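Local structure of phosphonomutase (Burkholderia cenocepacia J2315, 4MG4) at residues Gly53-Ala58 against His241-Tyr246; Val91-Gly96 against Ile117-Glu122; Gly37-Val42 against Val82-Leu87. The protein belongs to the phosphoenolpyruvate phosphomutase family, whose members are built on a closed eight-stranded beta/alpha barrel, and pairs with a second copy of itself in a two-subunit assembly. All coordinates share one frame; numbering follows the deposited sequence.

Contact 1 of 3, residues Gly53-Ala58 against His241-Tyr246; sequences GSWSVA and HGPYPY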
loop_
_atom_site.group_PDB
_atom_site.type_symbol
_atom_site.label_atom_id
_atom_site.label_comp_id
_atom_site.label_asym_id
_atom_site.label_seq_id
_atom_site.Cartn_x
_atom_site.Cartn_y
_atom_site.Cartn_z
ATOM N N GLY A 53 -4.765 9.300 5.678
ATOM C CA GLY A 53 -5.676 10.045 4.842
ATOM C C GLY A 53 -6.700 9.053 4.303
ATOM O O GLY A 53 -6.345 8.001 3.786
ATOM N N SER A 54 -7.950 9.436 4.330
ATOM C CA SER A 54 -9.007 8.521 3.933
ATOM C C SER A 54 -8.887 8.175 2.457
ATOM O O SER A 54 -9.120 7.004 2.098
ATOM C CB SER A 54 -10.385 9.038 4.277
ATOM O OG SER A 54 -10.821 10.104 3.451
ATOM N N TRP A 55 -8.541 9.156 1.629
ATOM C CA TRP A 55 -8.489 8.903 0.180
ATOM C C TRP A 55 -7.405 7.872 -0.153
ATOM O O TRP A 55 -7.668 6.896 -0.886
ATOM C CB TRP A 55 -8.200 10.211 -0.584
ATOM C CG TRP A 55 -8.493 10.108 -2.035
ATOM C CD1 TRP A 55 -9.660 10.451 -2.660
ATOM C CD2 TRP A 55 -7.629 9.585 -3.055
ATOM N NE1 TRP A 55 -9.572 10.185 -4.017
ATOM C CE2 TRP A 55 -8.334 9.658 -4.281
ATOM C CE3 TRP A 55 -6.340 9.080 -3.053
ATOM C CZ2 TRP A 55 -7.771 9.259 -5.480
ATOM C CZ3 TRP A 55 -5.785 8.679 -4.243
ATOM C CH2 TRP A 55 -6.499 8.766 -5.437
ATOM N N SER A 56 -6.209 8.108 0.378
ATOM C CA SER A 56 -5.054 7.206 0.236
ATOM C C SER A 56 -5.309 5.786 0.739
ATOM O O SER A 56 -4.959 4.790 0.076
ATOM C CB SER A 56 -3.828 7.793 1.005
ATOM O OG SER A 56 -3.373 8.999 0.417
ATOM N N VAL A 57 -5.871 5.657 1.936
ATOM C CA VAL A 57 -6.208 4.360 2.484
ATOM C C VAL A 57 -7.236 3.639 1.620
ATOM O O VAL A 57 -7.094 2.448 1.361
ATOM C CB VAL A 57 -6.710 4.423 3.932
ATOM C CG1 VAL A 57 -7.225 3.071 4.361
ATOM C CG2 VAL A 57 -5.585 4.872 4.852
ATOM N N ALA A 58 -8.268 4.357 1.159
ATOM C CA ALA A 58 -9.256 3.739 0.297
ATOM C C ALA A 58 -8.646 3.292 -1.022
ATOM O O ALA A 58 -8.866 2.159 -1.449
ATOM C CB ALA A 58 -10.390 4.695 0.027
ATOM N N HIS A 241 -1.207 17.632 3.218
ATOM C CA HIS A 241 -0.938 17.460 1.775
ATOM C C HIS A 241 -1.929 16.528 1.058
ATOM O O HIS A 241 -1.758 16.207 -0.161
ATOM C CB HIS A 241 0.525 16.957 1.595
ATOM C CG HIS A 241 1.562 17.888 2.143
ATOM N ND1 HIS A 241 2.054 17.793 3.431
ATOM C CD2 HIS A 241 2.170 18.969 1.592
ATOM C CE1 HIS A 241 2.933 18.764 3.642
ATOM N NE2 HIS A 241 3.037 19.475 2.532
ATOM N N GLY A 242 -2.980 16.093 1.756
ATOM C CA GLY A 242 -3.939 15.155 1.162
ATOM C C GLY A 242 -3.250 13.948 0.576
ATOM O O GLY A 242 -2.299 13.426 1.144
ATOM N N PRO A 243 -3.763 13.470 -0.572
ATOM C CA PRO A 243 -3.185 12.204 -1.095
ATOM C C PRO A 243 -1.933 12.392 -1.932
ATOM O O PRO A 243 -1.490 11.441 -2.594
ATOM C CB PRO A 243 -4.306 11.663 -1.966
ATOM C CG PRO A 243 -4.989 12.858 -2.462
ATOM C CD PRO A 243 -4.928 13.908 -1.347
ATOM N N TYR A 244 -1.311 13.565 -1.921
ATOM C CA TYR A 244 -0.069 13.786 -2.675
ATOM C C TYR A 244 1.053 12.744 -2.480
ATOM O O TYR A 244 1.596 12.255 -3.495
ATOM C CB TYR A 244 0.445 15.191 -2.356
ATOM C CG TYR A 244 1.762 15.545 -3.018
ATOM C CD1 TYR A 244 1.783 15.955 -4.329
ATOM C CD2 TYR A 244 2.934 15.553 -2.307
ATOM C CE1 TYR A 244 2.963 16.309 -4.954
ATOM C CE2 TYR A 244 4.130 15.915 -2.921
ATOM C CZ TYR A 244 4.128 16.295 -4.238
ATOM O OH TYR A 244 5.313 16.690 -4.839
ATOM N N PRO A 245 1.374 12.342 -1.223
ATOM C CA PRO A 245 2.410 11.359 -1.057
ATOM C C PRO A 245 2.091 10.036 -1.800
ATOM O O PRO A 245 2.941 9.494 -2.547
ATOM C CB PRO A 245 2.486 11.164 0.457
ATOM C CG PRO A 245 2.022 12.483 1.025
ATOM C CD PRO A 245 0.944 12.915 0.090
ATOM N N TYR A 246 0.876 9.539 -1.578
ATOM C CA TYR A 246 0.463 8.289 -2.231
ATOM C C TYR A 246 0.538 8.396 -3.750
ATOM O O TYR A 246 1.081 7.470 -4.427
ATOM C CB TYR A 246 -0.956 7.945 -1.805
ATOM C CG TYR A 246 -1.524 6.703 -2.465
ATOM C CD1 TYR A 246 -1.224 5.429 -1.991
ATOM C CD2 TYR A 246 -2.374 6.817 -3.562
ATOM C CE1 TYR A 246 -1.738 4.293 -2.608
ATOM C CE2 TYR A 246 -2.863 5.690 -4.191
ATOM C CZ TYR A 246 -2.560 4.424 -3.689
ATOM O OH TYR A 246 -3.106 3.279 -4.303
HETATM O O HOH W 1 -0.782 9.996 0.862
#
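W55 meets P243 and Y246 with the CE3-CZ3 side of its indole where the start of helix 54-60 meets the start of helix 244-259. CE3 of W55 comes to 3.5 Å from CB of P243, the proline lying obliquely to the indole with its CG above one face, out toward the rim. Next along the ring, CZ3 of W55 is 3.9 Å from CD2 of Y246, which sits at the indole's edge close to its plane, and the two side chains cross at roughly a right angle. The indole reaches this corner because its CG stands anti to the backbone N (chi1 -164°). Y246 uses the same kind of rotamer (chi1 177°), which carries its ring back over helix 54-60: the carbonyl O of S56 lies over one face, toward the rim, and A59 and A60 also touch the tyrosine. Deeper in, OG of S56 is 3.4 Å from CB of Y246 and packs on CA of P243. This hydroxyl meets water 1 at 2.8 Å, and the N of Y246 gives its hydrogen to the same water at 3.0 Å. W34 meets the tyrosine ring edge-to-face, and G37 of the second subunit packs on Y246. The chemistry is therefore mainly apolar, with one water joining a buried hydroxyl to an N-H in the first turn of the helix.

Contact 2 of 3, residues Val91-Gly96 against Ile117-Glu122; sequences VDLESG and IGCNLE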
loop_
_atom_site.group_PDB
_atom_site.type_symbol
_atom_site.label_atom_id
_atom_site.label_comp_id
_atom_site.label_asym_id
_atom_site.label_seq_id
_atom_site.Cartn_x
_atom_site.Cartn_y
_atom_site.Cartn_z
ATOM N N VAL A 91 -5.846 10.026 12.828
ATOM C CA VAL A 91 -6.608 9.293 11.826
ATOM C C VAL A 91 -7.688 10.150 11.193
ATOM O O VAL A 91 -8.487 10.784 11.879
ATOM C CB VAL A 91 -7.188 7.986 12.414
ATOM C CG1 VAL A 91 -8.147 8.236 13.562
ATOM C CG2 VAL A 91 -7.963 7.228 11.352
ATOM N N ASP A 92 -7.786 10.080 9.870
ATOM C CA ASP A 92 -8.875 10.707 9.142
ATOM C C ASP A 92 -10.117 9.858 9.259
ATOM O O ASP A 92 -10.183 8.751 8.700
ATOM C CB ASP A 92 -8.479 10.917 7.685
ATOM C CG ASP A 92 -9.541 11.611 6.847
ATOM O OD1 ASP A 92 -10.602 12.008 7.345
ATOM O OD2 ASP A 92 -9.216 11.786 5.618
ATOM N N LEU A 93 -11.089 10.335 10.008
ATOM C CA LEU A 93 -12.386 9.614 10.162
ATOM C C LEU A 93 -13.501 10.135 9.263
ATOM O O LEU A 93 -14.678 9.802 9.475
ATOM C CB LEU A 93 -12.825 9.672 11.606
ATOM C CG LEU A 93 -11.821 8.999 12.547
ATOM C CD1 LEU A 93 -12.258 9.176 13.973
ATOM C CD2 LEU A 93 -11.616 7.513 12.238
ATOM N N GLU A 94 -13.155 10.980 8.297
ATOM C CA GLU A 94 -14.124 11.544 7.363
ATOM C C GLU A 94 -15.246 12.205 8.165
ATOM O O GLU A 94 -14.929 12.981 9.059
ATOM C CB GLU A 94 -14.604 10.477 6.372
ATOM C CG GLU A 94 -13.435 10.051 5.486
ATOM C CD GLU A 94 -13.874 9.098 4.386
ATOM O OE1 GLU A 94 -14.480 9.622 3.433
ATOM O OE2 GLU A 94 -13.650 7.861 4.509
ATOM N N SER A 95 -16.532 11.911 7.883
ATOM C CA SER A 95 -17.641 12.525 8.636
ATOM C C SER A 95 -17.927 11.822 9.964
ATOM O O SER A 95 -18.794 12.266 10.708
ATOM C CB SER A 95 -18.925 12.573 7.752
ATOM O OG SER A 95 -19.420 11.288 7.597
ATOM N N GLY A 96 -17.190 10.734 10.286
ATOM C CA GLY A 96 -17.274 10.083 11.550
ATOM C C GLY A 96 -17.946 8.720 11.552
ATOM O O GLY A 96 -18.142 8.189 12.611
ATOM N N ILE A 117 -4.221 9.019 18.450
ATOM C CA ILE A 117 -4.261 10.084 19.464
ATOM C C ILE A 117 -4.914 11.376 18.958
ATOM O O ILE A 117 -4.876 12.409 19.610
ATOM C CB ILE A 117 -2.852 10.322 20.069
ATOM C CG1 ILE A 117 -1.776 10.544 19.013
ATOM C CG2 ILE A 117 -2.494 9.086 20.877
ATOM C CD1 ILE A 117 -2.009 11.706 18.077
ATOM N N GLY A 118 -5.527 11.287 17.788
ATOM C CA GLY A 118 -6.366 12.360 17.297
ATOM C C GLY A 118 -7.050 11.959 16.022
ATOM O O GLY A 118 -6.851 10.811 15.523
ATOM N N CYS A 119 -7.877 12.858 15.491
ATOM C CA CYS A 119 -8.610 12.597 14.281
ATOM C C CYS A 119 -8.865 13.850 13.478
ATOM O O CYS A 119 -8.725 14.985 13.975
ATOM C CB CYS A 119 -9.950 11.891 14.533
ATOM S SG CYS A 119 -11.148 12.936 15.381
ATOM N N ASN A 120 -9.215 13.644 12.210
ATOM C CA ASN A 120 -9.947 14.664 11.457
ATOM C C ASN A 120 -11.406 14.234 11.383
ATOM O O ASN A 120 -11.702 13.041 11.082
ATOM C CB ASN A 120 -9.489 14.814 10.029
ATOM C CG ASN A 120 -8.225 15.657 9.897
ATOM O OD1 ASN A 120 -7.462 15.823 10.849
ATOM N ND2 ASN A 120 -8.012 16.192 8.697
ATOM N N LEU A 121 -12.295 15.185 11.675
ATOM C CA LEU A 121 -13.754 14.926 11.638
ATOM C C LEU A 121 -14.367 16.049 10.829
ATOM O O LEU A 121 -14.201 17.217 11.175
ATOM C CB LEU A 121 -14.339 14.906 13.064
ATOM C CG LEU A 121 -15.825 14.625 13.253
ATOM C CD1 LEU A 121 -16.162 13.254 12.708
ATOM C CD2 LEU A 121 -16.131 14.714 14.733
ATOM N N GLU A 122 -15.050 15.692 9.752
ATOM C CA GLU A 122 -15.499 16.595 8.724
ATOM C C GLU A 122 -17.007 16.866 8.812
ATOM O O GLU A 122 -17.807 15.964 9.154
ATOM C CB GLU A 122 -15.167 15.900 7.390
ATOM C CG GLU A 122 -15.333 16.686 6.137
ATOM C CD GLU A 122 -14.829 15.876 4.921
ATOM O OE1 GLU A 122 -14.132 14.845 5.168
ATOM O OE2 GLU A 122 -15.039 16.323 3.763
HETATM O O HOH W 2 -12.061 14.391 7.566
HETATM O O HOH W 3 -14.750 12.180 3.048
HETATM O O HOH W 4 -19.418 15.301 11.527
#
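Strands 89-92 and 118-122 are the two parallel strands of a beta-alpha-beta unit of the barrel, joined through helix 101-113. The N of V91 donates to O of G118 at 3.0 Å, and O of V91 takes the N-H of N120 in return. One step on, the N of L93 reaches O of N120 at 3.0 Å. The pairing then runs past the strand end into a type II' turn from L93 to G96, where O of E94 accepts from the N of E122 at 2.8 Å. As usual for a beta/alpha barrel, alternate side chains part here: V91 and C119 face the helices, and CD1 of L93 packs 3.6 Å from CB of C119 next to I108, whereas D92 and N120 lie on the other face. With CG anti to the backbone N (chi1 -178°), the carboxylate of D92 stays beside its own carbonyl carbon, where OD1 receives the N-H of E94 at 2.9 Å from above the carboxylate plane, an Asx turn. OD1 of N120 is held by ND2 of N158. Water 2 donates to OD1 of D92 at 2.8 Å and to OE1 of E122 at 3.2 Å, bridging the two carboxylates.

Contact 3 of 3, residues Gly37-Val42 against Val82-Leu87; sequences GSARVV and VRATDL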
loop_
_atom_site.group_PDB
_atom_site.type_symbol
_atom_site.label_atom_id
_atom_site.label_comp_id
_atom_site.label_asym_id
_atom_site.label_seq_id
_atom_site.Cartn_x
_atom_site.Cartn_y
_atom_site.Cartn_z
ATOM N N GLY A 37 4.017 -0.215 5.922
ATOM C CA GLY A 37 5.269 0.033 5.198
ATOM C C GLY A 37 5.497 1.522 4.975
ATOM O O GLY A 37 6.620 2.027 5.162
ATOM N N SER A 38 4.443 2.215 4.526
ATOM C CA SER A 38 4.519 3.648 4.250
ATOM C C SER A 38 4.728 4.438 5.556
ATOM O O SER A 38 5.463 5.445 5.594
ATOM C CB SER A 38 3.319 4.147 3.439
ATOM O OG SER A 38 2.037 3.830 3.993
ATOM N N ALA A 39 4.106 3.961 6.624
ATOM C CA ALA A 39 4.319 4.571 7.946
ATOM C C ALA A 39 5.770 4.525 8.365
ATOM O O ALA A 39 6.339 5.531 8.824
ATOM C CB ALA A 39 3.460 3.882 8.990
ATOM N N ARG A 40 6.364 3.335 8.253
ATOM C CA ARG A 40 7.778 3.149 8.568
ATOM C C ARG A 40 8.702 4.009 7.723
ATOM O O ARG A 40 9.640 4.666 8.252
ATOM C CB ARG A 40 8.150 1.676 8.449
ATOM C CG ARG A 40 9.611 1.344 8.749
ATOM C CD ARG A 40 10.249 2.174 9.859
ATOM N NE ARG A 40 9.825 1.813 11.205
ATOM C CZ ARG A 40 10.054 2.554 12.297
ATOM N NH1 ARG A 40 10.693 3.726 12.213
ATOM N NH2 ARG A 40 9.635 2.126 13.484
ATOM N N VAL A 41 8.443 4.067 6.423
ATOM C CA VAL A 41 9.239 4.938 5.524
ATOM C C VAL A 41 9.160 6.413 5.899
ATOM O O VAL A 41 10.190 7.119 5.951
ATOM C CB VAL A 41 8.819 4.741 4.072
ATOM C CG1 VAL A 41 9.335 5.861 3.166
ATOM C CG2 VAL A 41 9.252 3.370 3.589
ATOM N N VAL A 42 7.952 6.887 6.198
ATOM C CA VAL A 42 7.771 8.295 6.575
ATOM C C VAL A 42 8.447 8.594 7.931
ATOM O O VAL A 42 9.065 9.669 8.083
ATOM C CB VAL A 42 6.293 8.707 6.518
ATOM C CG1 VAL A 42 6.088 10.101 7.093
ATOM C CG2 VAL A 42 5.805 8.668 5.069
ATOM N N VAL A 82 -0.353 2.132 13.517
ATOM C CA VAL A 82 0.017 2.528 14.857
ATOM C C VAL A 82 1.144 1.669 15.391
ATOM O O VAL A 82 2.078 2.184 15.974
ATOM C CB VAL A 82 -1.204 2.509 15.806
ATOM C CG1 VAL A 82 -0.768 2.575 17.277
ATOM C CG2 VAL A 82 -2.125 3.673 15.475
ATOM N N ARG A 83 1.078 0.371 15.199
ATOM C CA ARG A 83 2.104 -0.470 15.763
ATOM C C ARG A 83 3.446 -0.465 14.995
ATOM O O ARG A 83 4.446 -0.905 15.517
ATOM C CB ARG A 83 1.545 -1.846 16.072
ATOM C CG ARG A 83 1.432 -2.799 14.953
ATOM C CD ARG A 83 0.986 -4.116 15.595
ATOM N NE ARG A 83 0.397 -5.046 14.646
ATOM C CZ ARG A 83 -0.901 -5.328 14.549
ATOM N NH1 ARG A 83 -1.802 -4.739 15.337
ATOM N NH2 ARG A 83 -1.299 -6.211 13.645
ATOM N N ALA A 84 3.468 0.103 13.800
ATOM C CA ALA A 84 4.661 0.151 12.971
ATOM C C ALA A 84 5.703 1.132 13.438
ATOM O O ALA A 84 6.880 0.985 13.118
ATOM C CB ALA A 84 4.266 0.492 11.553
ATOM N N THR A 85 5.288 2.164 14.182
ATOM C CA THR A 85 6.251 3.167 14.631
ATOM C C THR A 85 5.849 3.649 16.025
ATOM O O THR A 85 4.714 3.390 16.494
ATOM C CB THR A 85 6.450 4.356 13.660
ATOM O OG1 THR A 85 5.614 5.465 14.031
ATOM C CG2 THR A 85 6.298 3.989 12.142
ATOM N N ASP A 86 6.790 4.373 16.655
ATOM C CA ASP A 86 6.597 4.978 17.961
ATOM C C ASP A 86 6.032 6.420 17.878
ATOM O O ASP A 86 5.844 7.112 18.914
ATOM C CB ASP A 86 7.955 5.015 18.704
ATOM C CG ASP A 86 8.438 3.615 19.068
ATOM O OD1 ASP A 86 7.575 2.813 19.475
ATOM O OD2 ASP A 86 9.645 3.317 18.935
ATOM N N LEU A 87 5.759 6.890 16.674
ATOM C CA LEU A 87 5.239 8.244 16.511
ATOM C C LEU A 87 3.767 8.357 16.865
ATOM O O LEU A 87 2.990 7.384 16.751
ATOM C CB LEU A 87 5.432 8.773 15.093
ATOM C CG LEU A 87 6.886 8.880 14.522
ATOM C CD1 LEU A 87 6.885 9.362 13.103
ATOM C CD2 LEU A 87 7.673 9.859 15.420
HETATM O O HOH W 5 9.292 5.151 15.088
HETATM O O HOH W 6 8.110 -0.730 10.788
#
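Two outer helices of the beta/alpha barrel meet here, helix 36-44 with the C-terminal end of helix 71-84 and the ST turn that follows it. CB of A39 and CB of A84 touch at 4.3 Å, small side chains that let the backbones come close, and CG2 of T85 lies 3.7 Å from O of A39. In the ST turn OG1 of T85 accepts the N-H of L87 at 3.0 Å, while the methyl of T85 faces the other helix. Behind them L50 of strand 50-52 packs on A39 and T85. R40 closes the outer side of the contact. Its chain leaves with CG anti to the backbone N and then bends at chi2 (36°) and chi3 (75°), which folds the guanidinium back so that the methyl of T85 sits over the centre of one face. NH2 gives a weak, bent hydrogen bond to O of A84, 3.0 Å long with an angle of 124° at the hydrogen. The stronger partner of this arginine is D44, in a salt bridge through NH1. Water 6, in the guanidinium plane at its edge, accepts from NE of R40 and donates to O of A84, both at 3.1 Å.

In the fold
Contacts 1 and 2 touch directly at the strand ends of the barrel: the N of S54 lies 3.0 Å from OD2 of D92, a probable hydrogen bond, and OG of S54 packs on CG of E94 at 3.3 Å. Their centres are about 13 Å apart, and contact 2 is nested in the chain between the segments of contact 1, which brings the last helix of the barrel back to helix 54-60. Contact 3 lies farther out, its centre about 17 Å from that of the chain and about 19 Å from that of contact 2, although 82-87 runs almost straight into strand 89-92. Contacts 1 and 3 come no nearer than about 6 Å between atoms, yet both touch the second subunit.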